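Local coordinates for protein tryptophane-5-halogenase (Microbispora sp. ATCC PTA-5024, PDB 5UAO) that uses a flavin cofactor (FAD) to install chlorine at position 5 of a tryptophan during biosynthesis of the lanthipeptide NAI-107, at residues Y405-R410 / Q472-R477; P440-D445 / G464-L469. All coordinates share one frame; numbering follows the deposited sequence.

Interaction 1: Y405-R410 / Q472-R477; sequences YRFNGR and QEVPAR
The backbone oxygen of Gln-472 accepts from two waters, and each water carries the contact on to the chain near Phe-407. Water 2 lies 2.9 Å from Gln-472 O and accepts in turn from Gly-409 N at 3.0 Å. Water 1 donates both to Gln-472 O and, at 3.1 Å, to Phe-407 O. Next to this water bridge the Gln-472 side chain, extended beyond CG (chi2 175°), runs alongside the peptide link between Phe-407 and Asn-408, its CB 3.5 Å from Phe-407 O. Replacing it with alanine removes everything past CB and would probably open a gap between that peptide and Trp-109. Val-474 N probably donates to Leu-469 O, which together with the positive phi of Glu-473, the C-prime residue, fits a Schellman motif closing helix 461-471; the turned chain then presents Val-474 to Phe-407. With Val-474 CG1 anti to the backbone N (chi1 164°), the other methyl, CG2, sits over one ring face near its attached end, 3.5 Å from Phe-407 CG. Arg-406 CG covers the opposite face, 3.7 Å above the ring centre. In the loop that follows helix 383-406, Asn-408 forms an Asx turn: Arg-410 N donates to Asn-408 OD1 at 3.2 Å, approaching 40° out of the carbonyl plane. The same OD1 accepts from Gly-110 N, while Asn-408 ND2 bonds Thr-278 OG1.

Interaction 2: P440-D445 / G464-L469; sequences PLTGRD and GVDTLL
Asp-466 points its carboxylate from the 464-469 part of helix 461-471 end-on into the start of the 3-10 segment 441-443, so that each oxygen faces a different backbone amide. Leu-441 N donates to Asp-466 OD1 at 2.6 Å, on the syn side and 19° out of the carboxylate plane. Asp-466 OD2 accepts from Thr-442 N at 2.7 Å through its syn lone pair, with an N-H...O angle of 161°. A third donor, Thr-442 OG1, comes to Asp-466 OD2 from the anti side, also at 2.7 Å. Its chi1 of 47° sets OG1 between the backbone N and the carbonyl carbon, bringing hydroxyl and amide of one residue to one oxygen, while the Thr-442 and Asp-466 side chains run alongside one another, pointing opposite ways. Leu-441 instead lies slantwise against the aspartate, its CB 3.4 Å from Asp-466 OD1. Pro-440, which follows a cis peptide bond, lays its CB 3.3 Å from Asp-466 OD2, above the carboxylate plane. Three donors thus satisfy a buried acid, and they probably stabilise its negative charge. The carboxylate thereby meets the first two amides of a 3-10 turn whose own bond runs from Gly-443 N to Pro-440 O, and caps its N-terminal end from another helix.

How the interactions relate
Both interactions use helix 461-471: interaction 2 takes an acid from its middle, interaction 1 the turn just past its C-terminal end. They meet at Leu-469, whose O takes part in the Schellman turn and whose CD2 packs on Phe-407 CD2 at 3.9 Å. Their centres are about 13 Å apart. Interaction 2 is the more deeply buried, and direct, short bonds to a charged group dominate it. Interaction 1 is only partly buried, and combines water bridges with a methyl-on-ring contact to join the chain leaving helix 383-406. Helix 429-437 touches both, with Phe-435 packing on Val-474 and on Asp-466.

Interaction 1: Y405-R410 / Q472-R477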
ATOM      1  N   TYR A 405     -19.239 -13.836   7.363  1.00 24.13           N
ATOM      2  CA  TYR A 405     -19.738 -15.151   7.701  1.00 24.22           C
ATOM      3  C   TYR A 405     -19.416 -15.625   9.095  1.00 24.45           C
ATOM      4  O   TYR A 405     -20.310 -16.102   9.803  1.00 26.75           O
ATOM      5  CB  TYR A 405     -19.270 -16.218   6.679  1.00 25.77           C
ATOM      6  CG  TYR A 405     -20.158 -16.275   5.443  1.00 25.07           C
ATOM      7  CD1 TYR A 405     -21.363 -16.960   5.465  1.00 28.10           C
ATOM      8  CD2 TYR A 405     -19.815 -15.561   4.282  1.00 27.13           C
ATOM      9  CE1 TYR A 405     -22.165 -16.983   4.374  1.00 29.86           C
ATOM     10  CE2 TYR A 405     -20.598 -15.590   3.179  1.00 27.42           C
ATOM     11  CZ  TYR A 405     -21.777 -16.296   3.249  1.00 27.36           C
ATOM     12  OH  TYR A 405     -22.565 -16.321   2.208  1.00 28.54           O
ATOM     13  N   ARG A 406     -18.166 -15.437   9.527  1.00 27.14           N
ATOM     14  CA  ARG A 406     -17.682 -15.953  10.809  1.00 25.06           C
ATOM     15  C   ARG A 406     -18.462 -15.367  11.984  1.00 29.82           C
ATOM     16  O   ARG A 406     -18.580 -16.026  13.029  1.00 24.57           O
ATOM     17  CB  ARG A 406     -16.217 -15.546  10.965  1.00 27.57           C
ATOM     18  CG  ARG A 406     -15.531 -16.044  12.223  1.00 31.00           C
ATOM     19  CD  ARG A 406     -15.222 -17.499  12.066  1.00 37.04           C
ATOM     20  NE  ARG A 406     -14.901 -18.123  13.328  1.00 39.51           N
ATOM     21  CZ  ARG A 406     -13.999 -19.104  13.472  1.00 45.05           C
ATOM     22  NH1 ARG A 406     -13.291 -19.556  12.447  1.00 43.93           N
ATOM     23  NH2 ARG A 406     -13.778 -19.621  14.658  1.00 40.68           N
ATOM     24  N   PHE A 407     -18.947 -14.116  11.864  1.00 25.36           N
ATOM     25  CA  PHE A 407     -19.465 -13.406  13.037  1.00 25.82           C
ATOM     26  C   PHE A 407     -20.979 -13.086  12.966  1.00 30.44           C
ATOM     27  O   PHE A 407     -21.472 -12.198  13.704  1.00 27.97           O
ATOM     28  CB  PHE A 407     -18.671 -12.135  13.266  1.00 27.05           C
ATOM     29  CG  PHE A 407     -17.205 -12.366  13.484  1.00 29.96           C
ATOM     30  CD1 PHE A 407     -16.763 -13.047  14.610  1.00 32.59           C
ATOM     31  CD2 PHE A 407     -16.273 -11.922  12.573  1.00 31.76           C
ATOM     32  CE1 PHE A 407     -15.416 -13.231  14.841  1.00 36.21           C
ATOM     33  CE2 PHE A 407     -14.933 -12.154  12.745  1.00 32.70           C
ATOM     34  CZ  PHE A 407     -14.492 -12.789  13.918  1.00 38.76           C
ATOM     35  N   ASN A 408     -21.696 -13.796  12.074  1.00 25.35           N
ATOM     36  CA  ASN A 408     -23.105 -13.534  11.912  1.00 26.19           C
ATOM     37  C   ASN A 408     -23.935 -14.358  12.893  1.00 24.26           C
ATOM     38  O   ASN A 408     -24.364 -15.481  12.606  1.00 25.67           O
ATOM     39  CB  ASN A 408     -23.565 -13.753  10.433  1.00 23.64           C
ATOM     40  CG  ASN A 408     -25.024 -13.318  10.222  1.00 25.20           C
ATOM     41  OD1 ASN A 408     -25.664 -12.914  11.180  1.00 24.71           O
ATOM     42  ND2 ASN A 408     -25.548 -13.492   9.016  1.00 24.24           N
ATOM     43  N   GLY A 409     -24.191 -13.773  14.056  1.00 29.61           N
ATOM     44  CA  GLY A 409     -24.997 -14.422  15.090  1.00 28.39           C
ATOM     45  C   GLY A 409     -26.504 -14.390  14.973  1.00 30.61           C
ATOM     46  O   GLY A 409     -27.188 -14.590  15.978  1.00 36.15           O
ATOM     47  N   ARG A 410     -27.071 -14.114  13.791  1.00 30.41           N
ATOM     48  CA  ARG A 410     -28.497 -13.887  13.670  1.00 30.47           C
ATOM     49  C   ARG A 410     -29.297 -15.181  13.824  1.00 32.80           C
ATOM     50  O   ARG A 410     -30.339 -15.144  14.463  1.00 29.09           O
ATOM     51  CB  ARG A 410     -28.858 -13.262  12.311  1.00 29.02           C
ATOM     52  CG  ARG A 410     -30.269 -12.698  12.199  1.00 29.77           C
ATOM     53  CD  ARG A 410     -30.346 -11.668  11.102  1.00 27.52           C
ATOM     54  NE  ARG A 410     -31.538 -10.809  11.158  1.00 35.06           N
ATOM     55  CZ  ARG A 410     -31.629  -9.650  11.805  1.00 35.56           C
ATOM     56  NH1 ARG A 410     -30.598  -9.103  12.426  1.00 34.02           N
ATOM     57  NH2 ARG A 410     -32.752  -8.975  11.777  1.00 39.43           N
ATOM     58  N   GLN A 472     -21.981  -6.366  13.626  1.00 28.96           N
ATOM     59  CA  GLN A 472     -22.182  -7.736  14.094  1.00 29.26           C
ATOM     60  C   GLN A 472     -21.826  -7.967  15.581  1.00 30.60           C
ATOM     61  O   GLN A 472     -21.855  -9.128  16.047  1.00 28.05           O
ATOM     62  CB  GLN A 472     -21.356  -8.691  13.199  1.00 25.94           C
ATOM     63  CG  GLN A 472     -21.921  -8.919  11.817  1.00 26.68           C
ATOM     64  CD  GLN A 472     -20.965  -9.781  10.979  1.00 24.59           C
ATOM     65  OE1 GLN A 472     -19.818  -9.402  10.665  1.00 28.53           O
ATOM     66  NE2 GLN A 472     -21.404 -10.920  10.665  1.00 25.23           N
ATOM     67  N   GLU A 473     -21.562  -6.876  16.324  1.00 32.43           N
ATOM     68  CA  GLU A 473     -21.332  -6.887  17.812  1.00 33.48           C
ATOM     69  C   GLU A 473     -20.235  -7.837  18.184  1.00 36.14           C
ATOM     70  O   GLU A 473     -20.346  -8.585  19.126  1.00 36.94           O
ATOM     71  CB  GLU A 473     -22.592  -7.257  18.586  1.00 35.20           C
ATOM     72  CG  GLU A 473     -23.766  -6.335  18.314  1.00 40.12           C
ATOM     73  CD  GLU A 473     -24.963  -6.625  19.198  1.00 41.15           C
ATOM     74  OE1 GLU A 473     -25.726  -7.570  18.882  1.00 46.55           O
ATOM     75  OE2 GLU A 473     -25.126  -5.928  20.215  1.00 46.80           O
ATOM     76  N   VAL A 474     -19.166  -7.805  17.424  1.00 32.76           N
ATOM     77  CA  VAL A 474     -17.942  -8.570  17.717  1.00 33.69           C
ATOM     78  C   VAL A 474     -17.246  -7.886  18.932  1.00 32.99           C
ATOM     79  O   VAL A 474     -17.005  -6.676  18.894  1.00 34.81           O
ATOM     80  CB  VAL A 474     -17.024  -8.551  16.482  1.00 31.96           C
ATOM     81  CG1 VAL A 474     -15.628  -8.976  16.829  1.00 37.15           C
ATOM     82  CG2 VAL A 474     -17.632  -9.454  15.394  1.00 31.35           C
ATOM     83  N   PRO A 475     -16.961  -8.641  20.002  1.00 32.99           N
ATOM     84  CA  PRO A 475     -16.479  -8.008  21.242  1.00 38.08           C
ATOM     85  C   PRO A 475     -15.183  -7.247  21.026  1.00 39.31           C
ATOM     86  O   PRO A 475     -14.280  -7.747  20.333  1.00 42.92           O
ATOM     87  CB  PRO A 475     -16.220  -9.196  22.182  1.00 37.55           C
ATOM     88  CG  PRO A 475     -16.947 -10.341  21.603  1.00 41.04           C
ATOM     89  CD  PRO A 475     -17.007 -10.107  20.113  1.00 37.95           C
ATOM     90  N   ALA A 476     -15.090  -6.049  21.588  1.00 38.24           N
ATOM     91  CA  ALA A 476     -13.872  -5.272  21.540  1.00 36.99           C
ATOM     92  C   ALA A 476     -13.928  -4.204  22.573  1.00 38.94           C
ATOM     93  O   ALA A 476     -15.007  -3.921  23.047  1.00 34.76           O
ATOM     94  CB  ALA A 476     -13.679  -4.656  20.169  1.00 39.76           C
ATOM     95  N   ARG A 477     -12.760  -3.679  22.974  1.00 42.48           N
ATOM     96  CA  ARG A 477     -12.676  -2.502  23.803  1.00 46.00           C
ATOM     97  C   ARG A 477     -12.978  -1.335  22.915  1.00 44.27           C
ATOM     98  O   ARG A 477     -12.261  -1.081  21.949  1.00 38.94           O
ATOM     99  CB  ARG A 477     -11.297  -2.304  24.415  1.00 52.49           C
ATOM    100  CG  ARG A 477     -10.905  -3.361  25.430  1.00 68.04           C
ATOM    101  CD  ARG A 477     -10.480  -2.714  26.749  1.00 81.69           C
ATOM    102  NE  ARG A 477      -9.410  -3.452  27.423  1.00 90.49           N
ATOM    103  CZ  ARG A 477      -8.120  -3.101  27.444  1.00 99.19           C
ATOM    104  NH1 ARG A 477      -7.684  -2.006  26.825  1.00101.32           N
ATOM    105  NH2 ARG A 477      -7.244  -3.856  28.100  1.00107.10           N
TER
HETATM  106  O   HOH W   1     -20.522 -11.977  16.634  1.00 50.39           O
HETATM  107  O   HOH W   2     -23.793 -11.150  15.406  1.00 31.45           O

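Interaction 2: P440-D445 / G464-L469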
ATOM      1  N   PRO A 440     -13.157   1.479  17.082  1.00 34.81           N
ATOM      2  CA  PRO A 440     -12.916   1.068  15.712  1.00 37.45           C
ATOM      3  C   PRO A 440     -11.464   1.340  15.324  1.00 37.59           C
ATOM      4  O   PRO A 440     -10.839   2.288  15.839  1.00 33.21           O
ATOM      5  CB  PRO A 440     -13.796   2.018  14.914  1.00 33.06           C
ATOM      6  CG  PRO A 440     -13.857   3.255  15.725  1.00 34.63           C
ATOM      7  CD  PRO A 440     -13.725   2.834  17.147  1.00 35.05           C
ATOM      8  N   LEU A 441     -10.966   0.567  14.379  1.00 32.79           N
ATOM      9  CA  LEU A 441      -9.625   0.749  13.895  1.00 33.14           C
ATOM     10  C   LEU A 441      -9.466   2.077  13.279  1.00 32.32           C
ATOM     11  O   LEU A 441      -8.382   2.684  13.341  1.00 34.23           O
ATOM     12  CB  LEU A 441      -9.294  -0.332  12.851  1.00 35.26           C
ATOM     13  CG  LEU A 441      -9.161  -1.763  13.374  1.00 37.31           C
ATOM     14  CD1 LEU A 441      -9.289  -2.755  12.207  1.00 42.65           C
ATOM     15  CD2 LEU A 441      -7.857  -1.910  14.113  1.00 42.00           C
ATOM     16  N   THR A 442     -10.515   2.577  12.650  1.00 31.39           N
ATOM     17  CA  THR A 442     -10.477   3.938  12.086  1.00 31.66           C
ATOM     18  C   THR A 442     -10.337   5.039  13.182  1.00 32.91           C
ATOM     19  O   THR A 442     -10.025   6.156  12.827  1.00 30.93           O
ATOM     20  CB  THR A 442     -11.731   4.276  11.243  1.00 31.78           C
ATOM     21  OG1 THR A 442     -12.950   3.891  11.930  1.00 31.18           O
ATOM     22  CG2 THR A 442     -11.627   3.550   9.913  1.00 37.51           C
ATOM     23  N   GLY A 443     -10.531   4.702  14.465  1.00 34.00           N
ATOM     24  CA  GLY A 443     -10.293   5.637  15.572  1.00 35.02           C
ATOM     25  C   GLY A 443      -8.906   5.538  16.184  1.00 42.85           C
ATOM     26  O   GLY A 443      -8.547   6.343  17.041  1.00 41.37           O
ATOM     27  N   ARG A 444      -8.097   4.572  15.731  1.00 38.75           N
ATOM     28  CA  ARG A 444      -6.721   4.451  16.239  1.00 40.87           C
ATOM     29  C   ARG A 444      -5.845   5.552  15.780  1.00 38.24           C
ATOM     30  O   ARG A 444      -6.233   6.374  14.908  1.00 36.51           O
ATOM     31  CB  ARG A 444      -6.094   3.138  15.796  1.00 38.34           C
ATOM     32  CG  ARG A 444      -6.707   2.037  16.543  1.00 41.55           C
ATOM     33  CD  ARG A 444      -6.119   1.891  17.948  1.00 47.71           C
ATOM     34  NE  ARG A 444      -6.606   0.596  18.231  1.00 54.56           N
ATOM     35  CZ  ARG A 444      -5.919  -0.522  18.373  1.00 45.93           C
ATOM     36  NH1 ARG A 444      -6.652  -1.616  18.467  1.00 43.94           N
ATOM     37  NH2 ARG A 444      -4.603  -0.560  18.512  1.00 47.19           N
ATOM     38  N   ASP A 445      -4.628   5.575  16.340  1.00 39.10           N
ATOM     39  CA  ASP A 445      -3.644   6.568  15.919  1.00 42.52           C
ATOM     40  C   ASP A 445      -3.223   6.320  14.481  1.00 41.93           C
ATOM     41  O   ASP A 445      -3.363   5.210  13.942  1.00 39.00           O
ATOM     42  CB  ASP A 445      -2.412   6.603  16.865  1.00 44.66           C
ATOM     43  CG  ASP A 445      -1.587   5.344  16.788  1.00 45.45           C
ATOM     44  OD1 ASP A 445      -1.146   5.005  15.679  1.00 51.40           O
ATOM     45  OD2 ASP A 445      -1.381   4.688  17.828  1.00 52.51           O
ATOM     46  N   GLY A 464     -14.834  -0.184   6.145  1.00 25.42           N
ATOM     47  CA  GLY A 464     -15.725  -1.267   5.837  1.00 25.75           C
ATOM     48  C   GLY A 464     -15.564  -2.403   6.832  1.00 25.18           C
ATOM     49  O   GLY A 464     -16.548  -3.010   7.288  1.00 25.12           O
ATOM     50  N   VAL A 465     -14.324  -2.696   7.169  1.00 23.84           N
ATOM     51  CA  VAL A 465     -14.033  -3.745   8.193  1.00 24.12           C
ATOM     52  C   VAL A 465     -14.638  -3.344   9.549  1.00 24.56           C
ATOM     53  O   VAL A 465     -15.335  -4.151  10.193  1.00 27.68           O
ATOM     54  CB  VAL A 465     -12.519  -3.990   8.351  1.00 25.59           C
ATOM     55  CG1 VAL A 465     -12.240  -5.010   9.470  1.00 29.48           C
ATOM     56  CG2 VAL A 465     -11.946  -4.511   7.011  1.00 28.07           C
ATOM     57  N   ASP A 466     -14.413  -2.112   9.967  1.00 26.44           N
ATOM     58  CA  ASP A 466     -14.998  -1.609  11.218  1.00 28.53           C
ATOM     59  C   ASP A 466     -16.545  -1.728  11.214  1.00 28.09           C
ATOM     60  O   ASP A 466     -17.147  -2.117  12.202  1.00 27.81           O
ATOM     61  CB  ASP A 466     -14.635  -0.158  11.396  1.00 28.61           C
ATOM     62  CG  ASP A 466     -13.225   0.074  12.060  1.00 35.33           C
ATOM     63  OD1 ASP A 466     -12.645  -0.767  12.830  1.00 32.92           O
ATOM     64  OD2 ASP A 466     -12.739   1.204  11.845  1.00 31.62           O
ATOM     65  N   THR A 467     -17.184  -1.413  10.102  1.00 25.17           N
ATOM     66  CA  THR A 467     -18.640  -1.366  10.101  1.00 27.68           C
ATOM     67  C   THR A 467     -19.199  -2.764  10.247  1.00 28.49           C
ATOM     68  O   THR A 467     -20.117  -2.971  11.019  1.00 28.10           O
ATOM     69  CB  THR A 467     -19.194  -0.661   8.846  1.00 29.90           C
ATOM     70  OG1 THR A 467     -18.659   0.652   8.782  1.00 27.89           O
ATOM     71  CG2 THR A 467     -20.703  -0.610   8.826  1.00 30.38           C
ATOM     72  N   LEU A 468     -18.615  -3.723   9.538  1.00 26.42           N
ATOM     73  CA  LEU A 468     -19.059  -5.093   9.569  1.00 27.78           C
ATOM     74  C   LEU A 468     -18.839  -5.691  10.935  1.00 26.12           C
ATOM     75  O   LEU A 468     -19.709  -6.371  11.442  1.00 25.66           O
ATOM     76  CB  LEU A 468     -18.367  -5.989   8.494  1.00 23.20           C
ATOM     77  CG  LEU A 468     -19.218  -6.093   7.248  1.00 26.48           C
ATOM     78  CD1 LEU A 468     -20.558  -6.840   7.461  1.00 27.04           C
ATOM     79  CD2 LEU A 468     -19.508  -4.722   6.689  1.00 27.94           C
ATOM     80  N   LEU A 469     -17.710  -5.384  11.561  1.00 24.21           N
ATOM     81  CA  LEU A 469     -17.394  -6.023  12.839  1.00 25.23           C
ATOM     82  C   LEU A 469     -18.260  -5.403  14.013  1.00 25.33           C
ATOM     83  O   LEU A 469     -18.868  -6.102  14.808  1.00 26.13           O
ATOM     84  CB  LEU A 469     -15.894  -5.890  13.090  1.00 25.20           C
ATOM     85  CG  LEU A 469     -14.959  -6.749  12.234  1.00 26.07           C
ATOM     86  CD1 LEU A 469     -13.515  -6.394  12.653  1.00 27.97           C
ATOM     87  CD2 LEU A 469     -15.187  -8.181  12.568  1.00 26.88           C
TER